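Local coordinates for protein trehalose-6-phosphate phosphatase (Cryptococcus neoformans, PDB 5DX9) that belongs to the trehalose-phosphatase family of the HAD clan and holds a magnesium ion beside a glycan-binding pocket, at residues D13-K16 and K20-L23; V93-E98 and V194-Y199; T44-N49 and V294-E299. One frame throughout, in Å; residues are numbered along the deposited sequence.

Contact 1 and contact 2 serve the same eight-stranded mixed sheet: contact 1 ends on strand 21-25, whereas contact 2 joins strand 92-94 to helix 190-200, which packs on strand 21-25. They meet directly, L22 CD2 lying 4.1 Å from M198 CG, although their centres are about 17 Å apart. Contact 3 links helix 45-56, the next helix after strand 21-25, to the C-terminal helix 291-306; its centre is about 17 Å from that of contact 1 and about 22 Å from that of contact 2. Contacts 2 and 3 stay clear of the ligands: the T47 side chain is about 12 Å from the bound G6P, that of V93 about 13 Å, and that of V295 about 13 Å from the magnesium ion.

Contact 1 (D13-K16 and K20-L23); sequences DAYK and KRLL
Y15 and R21 form the point of nearest backbone approach, their CA atoms 7.5 Å apart, where the C-terminal turn of helix 8-17 is followed, after a short connection, by strand 21-25. The gap is filled by the R21 side chain, whose guanidinium lies flat on one face of the Y15 ring: centres are 3.5 Å apart and the planes differ by 16°. R21 CZ sits 23° off the ring normal, which qualifies the pair as cation-pi, and CD adds a CH-pi contact over the same ring at 3.6 Å from its centroid. The bend of the arginine at chi3 (-72°) turns the flat group over the tyrosine. Strand 21-25 is a central parallel strand of the HAD-type core sheet, between strands 60-65 and 206-211, and the stack joins helix 8-17 to it. R21 NH1 also donates to the carbonyl Y15 O, although the modelled length is implausibly short and its detail doubtful. Residues outside the two segments hold the polar ends: N60 takes a hydrogen bond from R21 NE and gives one to Y15 OH, while D57 forms a salt bridge with R21 NH2. At the edge of the tyrosine ring, L23 CD1 lies 4.1 Å from Y15 CE1.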
loop_
_atom_site.group_PDB
_atom_site.type_symbol
_atom_site.label_atom_id
_atom_site.label_comp_id
_atom_site.label_asym_id
_atom_site.label_seq_id
_atom_site.Cartn_x
_atom_site.Cartn_y
_atom_site.Cartn_z
ATOM N N ASP A 13 -23.036 4.054 5.778
ATOM C CA ASP A 13 -24.223 3.341 5.329
ATOM C C ASP A 13 -23.871 2.245 4.327
ATOM O O ASP A 13 -24.458 1.161 4.348
ATOM C CB ASP A 13 -25.231 4.323 4.731
ATOM C CG ASP A 13 -25.923 5.165 5.794
ATOM O OD1 ASP A 13 -26.291 4.606 6.851
ATOM O OD2 ASP A 13 -26.096 6.385 5.578
ATOM N N ALA A 14 -22.905 2.524 3.457
ATOM C CA ALA A 14 -22.453 1.527 2.496
ATOM C C ALA A 14 -21.786 0.363 3.221
ATOM O O ALA A 14 -21.967 -0.797 2.850
ATOM C CB ALA A 14 -21.505 2.147 1.491
ATOM N N TYR A 15 -21.027 0.684 4.263
ATOM C CA TYR A 15 -20.340 -0.330 5.055
ATOM C C TYR A 15 -21.335 -1.280 5.712
ATOM O O TYR A 15 -21.104 -2.488 5.783
ATOM C CB TYR A 15 -19.463 0.334 6.119
ATOM C CG TYR A 15 -18.668 -0.630 6.977
ATOM C CD1 TYR A 15 -17.329 -0.884 6.710
ATOM C CD2 TYR A 15 -19.252 -1.276 8.061
ATOM C CE1 TYR A 15 -16.596 -1.758 7.496
ATOM C CE2 TYR A 15 -18.528 -2.152 8.851
ATOM C CZ TYR A 15 -17.201 -2.388 8.564
ATOM O OH TYR A 15 -16.475 -3.257 9.345
ATOM N N LYS A 16 -22.443 -0.725 6.190
ATOM C CA LYS A 16 -23.474 -1.510 6.857
ATOM C C LYS A 16 -24.226 -2.417 5.883
ATOM O O LYS A 16 -24.616 -3.527 6.239
ATOM C CB LYS A 16 -24.454 -0.581 7.580
ATOM C CG LYS A 16 -23.857 0.122 8.794
ATOM C CD LYS A 16 -24.503 1.480 9.030
ATOM C CE LYS A 16 -26.000 1.356 9.263
ATOM N NZ LYS A 16 -26.656 2.694 9.342
ATOM N N LYS A 20 -19.545 -8.368 1.523
ATOM C CA LYS A 20 -18.119 -8.626 1.699
ATOM C C LYS A 20 -17.304 -7.363 1.448
ATOM O O LYS A 20 -17.406 -6.743 0.389
ATOM C CB LYS A 20 -17.651 -9.751 0.777
ATOM C CG LYS A 20 -16.353 -10.395 1.230
ATOM C CD LYS A 20 -16.483 -11.906 1.282
ATOM C CE LYS A 20 -15.440 -12.522 2.195
ATOM N NZ LYS A 20 -15.680 -12.150 3.620
ATOM N N ARG A 21 -16.483 -6.990 2.424
ATOM C CA ARG A 21 -15.777 -5.717 2.380
ATOM C C ARG A 21 -14.257 -5.878 2.309
ATOM O O ARG A 21 -13.649 -6.546 3.145
ATOM C CB ARG A 21 -16.163 -4.876 3.599
ATOM C CG ARG A 21 -17.666 -4.648 3.716
ATOM C CD ARG A 21 -18.012 -3.743 4.882
ATOM N NE ARG A 21 -17.830 -4.419 6.161
ATOM C CZ ARG A 21 -18.826 -4.791 6.959
ATOM N NH1 ARG A 21 -20.083 -4.540 6.616
ATOM N NH2 ARG A 21 -18.562 -5.408 8.104
ATOM N N LEU A 22 -13.657 -5.262 1.294
ATOM C CA LEU A 22 -12.206 -5.230 1.152
ATOM C C LEU A 22 -11.661 -3.944 1.766
ATOM O O LEU A 22 -11.926 -2.849 1.268
ATOM C CB LEU A 22 -11.807 -5.342 -0.322
ATOM C CG LEU A 22 -10.344 -5.654 -0.645
ATOM C CD1 LEU A 22 -9.896 -6.929 0.053
ATOM C CD2 LEU A 22 -10.146 -5.771 -2.150
ATOM N N LEU A 23 -10.913 -4.076 2.857
ATOM C CA LEU A 23 -10.410 -2.911 3.575
ATOM C C LEU A 23 -8.885 -2.846 3.522
ATOM O O LEU A 23 -8.193 -3.670 4.121
ATOM C CB LEU A 23 -10.890 -2.928 5.028
ATOM C CG LEU A 23 -12.403 -3.031 5.239
ATOM C CD1 LEU A 23 -12.751 -2.988 6.731
ATOM C CD2 LEU A 23 -13.130 -1.935 4.468
#

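Contact 2 (V93-E98 and V194-Y199)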
loop_
_atom_site.group_PDB
_atom_site.type_symbol
_atom_site.label_atom_id
_atom_site.label_comp_id
_atom_site.label_asym_id
_atom_site.label_seq_id
_atom_site.Cartn_x
_atom_site.Cartn_y
_atom_site.Cartn_z
ATOM N N VAL A 93 3.784 -10.854 0.447
ATOM C CA VAL A 93 2.376 -10.912 0.822
ATOM C C VAL A 93 2.107 -12.029 1.829
ATOM O O VAL A 93 2.277 -13.209 1.519
ATOM C CB VAL A 93 1.475 -11.128 -0.412
ATOM C CG1 VAL A 93 0.009 -10.979 -0.035
ATOM C CG2 VAL A 93 1.845 -10.154 -1.516
ATOM N N LYS A 94 1.692 -11.657 3.036
ATOM C CA LYS A 94 1.279 -12.642 4.030
ATOM C C LYS A 94 -0.230 -12.599 4.246
ATOM O O LYS A 94 -0.738 -11.726 4.952
ATOM C CB LYS A 94 1.992 -12.413 5.361
ATOM C CG LYS A 94 1.468 -13.303 6.475
ATOM C CD LYS A 94 1.693 -12.680 7.843
ATOM C CE LYS A 94 0.885 -13.403 8.909
ATOM N NZ LYS A 94 0.996 -12.754 10.243
ATOM N N GLN A 95 -0.939 -13.544 3.638
ATOM C CA GLN A 95 -2.387 -13.642 3.788
ATOM C C GLN A 95 -2.784 -13.832 5.250
ATOM O O GLN A 95 -1.960 -14.229 6.073
ATOM C CB GLN A 95 -2.931 -14.795 2.949
ATOM C CG GLN A 95 -2.526 -14.742 1.488
ATOM C CD GLN A 95 -3.075 -15.908 0.694
ATOM O OE1 GLN A 95 -2.986 -15.935 -0.534
ATOM N NE2 GLN A 95 -3.649 -16.881 1.393
ATOM N N PRO A 96 -4.053 -13.539 5.573
ATOM C CA PRO A 96 -4.583 -13.710 6.930
ATOM C C PRO A 96 -4.409 -15.142 7.435
ATOM O O PRO A 96 -4.069 -15.350 8.595
ATOM C CB PRO A 96 -6.065 -13.356 6.774
ATOM C CG PRO A 96 -6.105 -12.441 5.594
ATOM C CD PRO A 96 -5.053 -12.963 4.659
ATOM N N GLY A 97 -4.626 -16.120 6.566
ATOM C CA GLY A 97 -4.464 -17.507 6.958
ATOM C C GLY A 97 -3.047 -17.852 7.388
ATOM O O GLY A 97 -2.807 -18.238 8.534
ATOM N N GLU A 98 -2.104 -17.684 6.464
ATOM C CA GLU A 98 -0.734 -18.161 6.639
ATOM C C GLU A 98 0.060 -17.432 7.721
ATOM O O GLU A 98 -0.480 -16.626 8.481
ATOM C CB GLU A 98 0.016 -18.057 5.310
ATOM C CG GLU A 98 -0.702 -18.728 4.151
ATOM C CD GLU A 98 -1.006 -20.189 4.423
ATOM O OE1 GLU A 98 -0.057 -20.952 4.709
ATOM O OE2 GLU A 98 -2.195 -20.572 4.358
ATOM N N VAL A 194 -3.289 -4.877 -4.745
ATOM C CA VAL A 194 -4.708 -4.556 -4.704
ATOM C C VAL A 194 -5.475 -5.365 -5.741
ATOM O O VAL A 194 -6.576 -5.843 -5.479
ATOM C CB VAL A 194 -4.953 -3.057 -4.950
ATOM C CG1 VAL A 194 -6.444 -2.773 -5.080
ATOM C CG2 VAL A 194 -4.321 -2.222 -3.839
ATOM N N ARG A 195 -4.877 -5.520 -6.917
ATOM C CA ARG A 195 -5.515 -6.244 -8.009
ATOM C C ARG A 195 -5.559 -7.738 -7.721
ATOM O O ARG A 195 -6.563 -8.399 -7.987
ATOM C CB ARG A 195 -4.789 -5.970 -9.323
ATOM C CG ARG A 195 -4.743 -4.494 -9.673
ATOM C CD ARG A 195 -5.049 -4.260 -11.133
ATOM N NE ARG A 195 -3.885 -4.483 -11.983
ATOM C CZ ARG A 195 -2.963 -3.559 -12.232
ATOM N NH1 ARG A 195 -3.067 -2.354 -11.686
ATOM N NH2 ARG A 195 -1.935 -3.841 -13.021
ATOM N N ARG A 196 -4.465 -8.265 -7.181
ATOM C CA ARG A 196 -4.439 -9.641 -6.705
ATOM C C ARG A 196 -5.574 -9.881 -5.714
ATOM O O ARG A 196 -6.289 -10.878 -5.803
ATOM C CB ARG A 196 -3.097 -9.962 -6.050
ATOM C CG ARG A 196 -3.091 -11.265 -5.265
ATOM C CD ARG A 196 -1.996 -11.262 -4.215
ATOM N NE ARG A 196 -2.048 -12.451 -3.370
ATOM C CZ ARG A 196 -1.296 -13.528 -3.557
ATOM N NH1 ARG A 196 -0.427 -13.564 -4.558
ATOM N NH2 ARG A 196 -1.409 -14.567 -2.741
ATOM N N LEU A 197 -5.735 -8.951 -4.776
ATOM C CA LEU A 197 -6.775 -9.067 -3.761
ATOM C C LEU A 197 -8.179 -8.992 -4.360
ATOM O O LEU A 197 -9.084 -9.695 -3.912
ATOM C CB LEU A 197 -6.608 -7.982 -2.696
ATOM C CG LEU A 197 -5.310 -8.051 -1.893
ATOM C CD1 LEU A 197 -5.419 -7.212 -0.634
ATOM C CD2 LEU A 197 -4.972 -9.491 -1.560
HETATM N N MSE A 198 -8.367 -8.137 -5.361
HETATM C CA MSE A 198 -9.662 -8.052 -6.030
HETATM C C MSE A 198 -9.970 -9.342 -6.790
HETATM O O MSE A 198 -11.101 -9.827 -6.764
HETATM C CB MSE A 198 -9.712 -6.847 -6.977
HETATM C CG MSE A 198 -9.981 -5.521 -6.270
HETATM SE SE MSE A 198 -10.093 -3.972 -7.466
HETATM C CE MSE A 198 -8.321 -4.069 -8.282
ATOM N N TYR A 199 -8.961 -9.898 -7.454
ATOM C CA TYR A 199 -9.139 -11.150 -8.179
ATOM C C TYR A 199 -9.501 -12.280 -7.223
ATOM O O TYR A 199 -10.322 -13.136 -7.545
ATOM C CB TYR A 199 -7.879 -11.514 -8.967
ATOM C CG TYR A 199 -8.004 -12.819 -9.721
ATOM C CD1 TYR A 199 -8.525 -12.852 -11.006
ATOM C CD2 TYR A 199 -7.617 -14.021 -9.141
ATOM C CE1 TYR A 199 -8.650 -14.041 -11.698
ATOM C CE2 TYR A 199 -7.739 -15.217 -9.827
ATOM C CZ TYR A 199 -8.257 -15.220 -11.104
ATOM O OH TYR A 199 -8.382 -16.404 -11.796
#
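Q95 and R196 meet through one hydrogen bond: R196 NH2 donates to Q95 OE1 at 3.0 Å. The N-H...O angle of 139° shows a bent bond, yet the donor lies in the carbonyl plane on a lone pair of OE1, and the oxygen lies close to the guanidinium plane. The amide and guanidinium planes are nevertheless turned 61° apart, so the groups join at one edge without stacking. V93 supplies the apolar part of the contact, its CG1 methyl standing over a guanidinium face, 4.2 Å from R196 NE. Reach comes from the arginine: CG is anti to the backbone N (chi1 167°), and the chain stays extended to NE, spanning a backbone separation of 10.2 Å between the CA atoms of V93 and R196. Two further partners fix its rotation, E200 by a salt bridge to NE and the carbonyl of A245 by a hydrogen bond from NH1, so each guanidinium nitrogen has a partner. The contact thus bridges the antiparallel extension of the HAD-type sheet and a helix on one of its faces. Strand 92-94 pairs with strands 84-87 and 102-103, while helix 190-200 packs through V194, L197 and M198 against strands 21-25 and 60-65 and helix 217-225.

Contact 3 (T44-N49 and V294-E299); sequences TERTRN and VVEAFE
R46 and E299 make the tight polar join between helix 45-56 and helix 291-306. The arginine grips the carboxylate side-on, one nitrogen to each oxygen: NE reaches E299 OE2 at 3.0 Å in a nearly straight bond (172°), using the syn lone pair, and NH2 reaches E299 OE1 at 2.7 Å. The two flat groups are nearly coplanar, 16° apart, which is the geometry expected of a paired guanidinium-carboxylate bridge. A chi3 of 58° bends the arginine so that its NE edge faces the glutamate. A water also donates to the carbonyl R46 O and to E299 OE2, although its very short modelled distance to R46 O makes the detail doubtful. Beside this bridge lies the buried packing, where T47 OG1 meets V295 CG2 at 3.6 Å close to the nearest backbone approach of the helices. T47 OG1 is also hydrogen-bonded at 2.9 Å to OG1 of T44, the N-cap residue of helix 45-56. V295 also touches L31, while F298, on the same helix, makes edge-to-face contacts with F25 and F208 of the core strands. The axes of the two short helical segments approach to 10.0 Å.

The outer side is looser. E296 OE2 comes to R46 NH2 at 3.5 Å, a longer salt bridge in which the carboxylate meets the guanidinium obliquely, and both residues are exposed. With two carboxylates around one guanidinium, the network probably favours charged forms of both glutamates, and the two-bond grip on E299 restricts rotation of the R46 guanidinium.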
loop_
_atom_site.group_PDB
_atom_site.type_symbol
_atom_site.label_atom_id
_atom_site.label_comp_id
_atom_site.label_asym_id
_atom_site.label_seq_id
_atom_site.Cartn_x
_atom_site.Cartn_y
_atom_site.Cartn_z
ATOM N N THR A 44 -0.938 3.185 18.029
ATOM C CA THR A 44 -1.497 3.507 19.334
ATOM C C THR A 44 -2.430 2.398 19.797
ATOM O O THR A 44 -2.656 1.427 19.075
ATOM C CB THR A 44 -2.272 4.833 19.308
ATOM O OG1 THR A 44 -3.420 4.696 18.462
ATOM C CG2 THR A 44 -1.392 5.954 18.785
ATOM N N GLU A 45 -2.974 2.547 21.000
ATOM C CA GLU A 45 -3.914 1.568 21.529
ATOM C C GLU A 45 -5.219 1.601 20.739
ATOM O O GLU A 45 -5.730 0.562 20.324
ATOM C CB GLU A 45 -4.184 1.827 23.013
ATOM C CG GLU A 45 -4.432 0.562 23.811
ATOM C CD GLU A 45 -3.280 -0.418 23.695
ATOM O OE1 GLU A 45 -2.140 -0.037 24.045
ATOM O OE2 GLU A 45 -3.512 -1.560 23.240
ATOM N N ARG A 46 -5.750 2.803 20.536
ATOM C CA ARG A 46 -7.000 2.975 19.805
ATOM C C ARG A 46 -6.893 2.453 18.376
ATOM O O ARG A 46 -7.833 1.851 17.859
ATOM C CB ARG A 46 -7.413 4.449 19.798
ATOM C CG ARG A 46 -7.892 4.963 21.147
ATOM C CD ARG A 46 -8.039 6.478 21.148
ATOM N NE ARG A 46 -8.958 6.955 20.118
ATOM C CZ ARG A 46 -9.189 8.241 19.864
ATOM N NH1 ARG A 46 -8.567 9.176 20.565
ATOM N NH2 ARG A 46 -10.039 8.592 18.909
ATOM N N THR A 47 -5.745 2.679 17.745
ATOM C CA THR A 47 -5.525 2.239 16.370
ATOM C C THR A 47 -5.508 0.720 16.282
ATOM O O THR A 47 -6.166 0.126 15.425
ATOM C CB THR A 47 -4.203 2.793 15.802
ATOM O OG1 THR A 47 -4.290 4.219 15.688
ATOM C CG2 THR A 47 -3.915 2.196 14.433
ATOM N N ARG A 48 -4.749 0.099 17.178
ATOM C CA ARG A 48 -4.662 -1.353 17.244
ATOM C C ARG A 48 -6.038 -1.966 17.476
ATOM O O ARG A 48 -6.376 -2.993 16.888
ATOM C CB ARG A 48 -3.689 -1.779 18.347
ATOM C CG ARG A 48 -3.834 -3.226 18.788
ATOM C CD ARG A 48 -2.631 -3.681 19.611
ATOM N NE ARG A 48 -2.210 -2.676 20.583
ATOM C CZ ARG A 48 -1.206 -1.827 20.391
ATOM N NH1 ARG A 48 -0.514 -1.864 19.258
ATOM N NH2 ARG A 48 -0.888 -0.944 21.329
ATOM N N ASN A 49 -6.831 -1.325 18.327
ATOM C CA ASN A 49 -8.175 -1.806 18.625
ATOM C C ASN A 49 -9.097 -1.746 17.409
ATOM O O ASN A 49 -9.857 -2.680 17.148
ATOM C CB ASN A 49 -8.785 -1.007 19.776
ATOM C CG ASN A 49 -8.077 -1.248 21.095
ATOM O OD1 ASN A 49 -7.323 -2.210 21.242
ATOM N ND2 ASN A 49 -8.324 -0.378 22.066
ATOM N N VAL A 294 -8.263 9.122 9.710
ATOM C CA VAL A 294 -8.498 7.848 9.048
ATOM C C VAL A 294 -8.956 6.817 10.070
ATOM O O VAL A 294 -9.878 6.044 9.815
ATOM C CB VAL A 294 -7.243 7.325 8.331
ATOM C CG1 VAL A 294 -7.466 5.895 7.874
ATOM C CG2 VAL A 294 -6.889 8.215 7.152
ATOM N N VAL A 295 -8.308 6.820 11.230
ATOM C CA VAL A 295 -8.651 5.891 12.303
ATOM C C VAL A 295 -9.987 6.242 12.945
ATOM O O VAL A 295 -10.834 5.372 13.138
ATOM C CB VAL A 295 -7.569 5.865 13.395
ATOM C CG1 VAL A 295 -8.047 5.062 14.598
ATOM C CG2 VAL A 295 -6.275 5.298 12.840
ATOM N N GLU A 296 -10.165 7.517 13.273
ATOM C CA GLU A 296 -11.394 7.986 13.906
ATOM C C GLU A 296 -12.618 7.731 13.030
ATOM O O GLU A 296 -13.711 7.494 13.538
ATOM C CB GLU A 296 -11.289 9.476 14.240
ATOM C CG GLU A 296 -10.254 9.796 15.309
ATOM C CD GLU A 296 -10.305 11.243 15.757
ATOM O OE1 GLU A 296 -10.745 12.099 14.957
ATOM O OE2 GLU A 296 -9.914 11.524 16.912
ATOM N N ALA A 297 -12.431 7.783 11.716
ATOM C CA ALA A 297 -13.513 7.473 10.788
ATOM C C ALA A 297 -14.051 6.070 11.042
ATOM O O ALA A 297 -15.260 5.840 11.030
ATOM C CB ALA A 297 -13.037 7.603 9.354
ATOM N N PHE A 298 -13.142 5.133 11.277
ATOM C CA PHE A 298 -13.538 3.757 11.510
ATOM C C PHE A 298 -13.923 3.529 12.964
ATOM O O PHE A 298 -14.680 2.614 13.265
ATOM C CB PHE A 298 -12.425 2.802 11.086
ATOM C CG PHE A 298 -12.374 2.564 9.606
ATOM C CD1 PHE A 298 -13.168 1.593 9.021
ATOM C CD2 PHE A 298 -11.542 3.319 8.798
ATOM C CE1 PHE A 298 -13.129 1.374 7.660
ATOM C CE2 PHE A 298 -11.497 3.103 7.436
ATOM C CZ PHE A 298 -12.289 2.128 6.867
ATOM N N GLU A 299 -13.412 4.366 13.862
ATOM C CA GLU A 299 -13.816 4.301 15.260
ATOM C C GLU A 299 -15.273 4.728 15.417
ATOM O O GLU A 299 -16.051 4.072 16.109
ATOM C CB GLU A 299 -12.917 5.179 16.132
ATOM C CG GLU A 299 -11.522 4.619 16.360
ATOM C CD GLU A 299 -10.700 5.483 17.291
ATOM O OE1 GLU A 299 -10.549 6.689 17.007
ATOM O OE2 GLU A 299 -10.210 4.961 18.313
HETATM O O HOH W 1 -10.209 2.328 18.595
#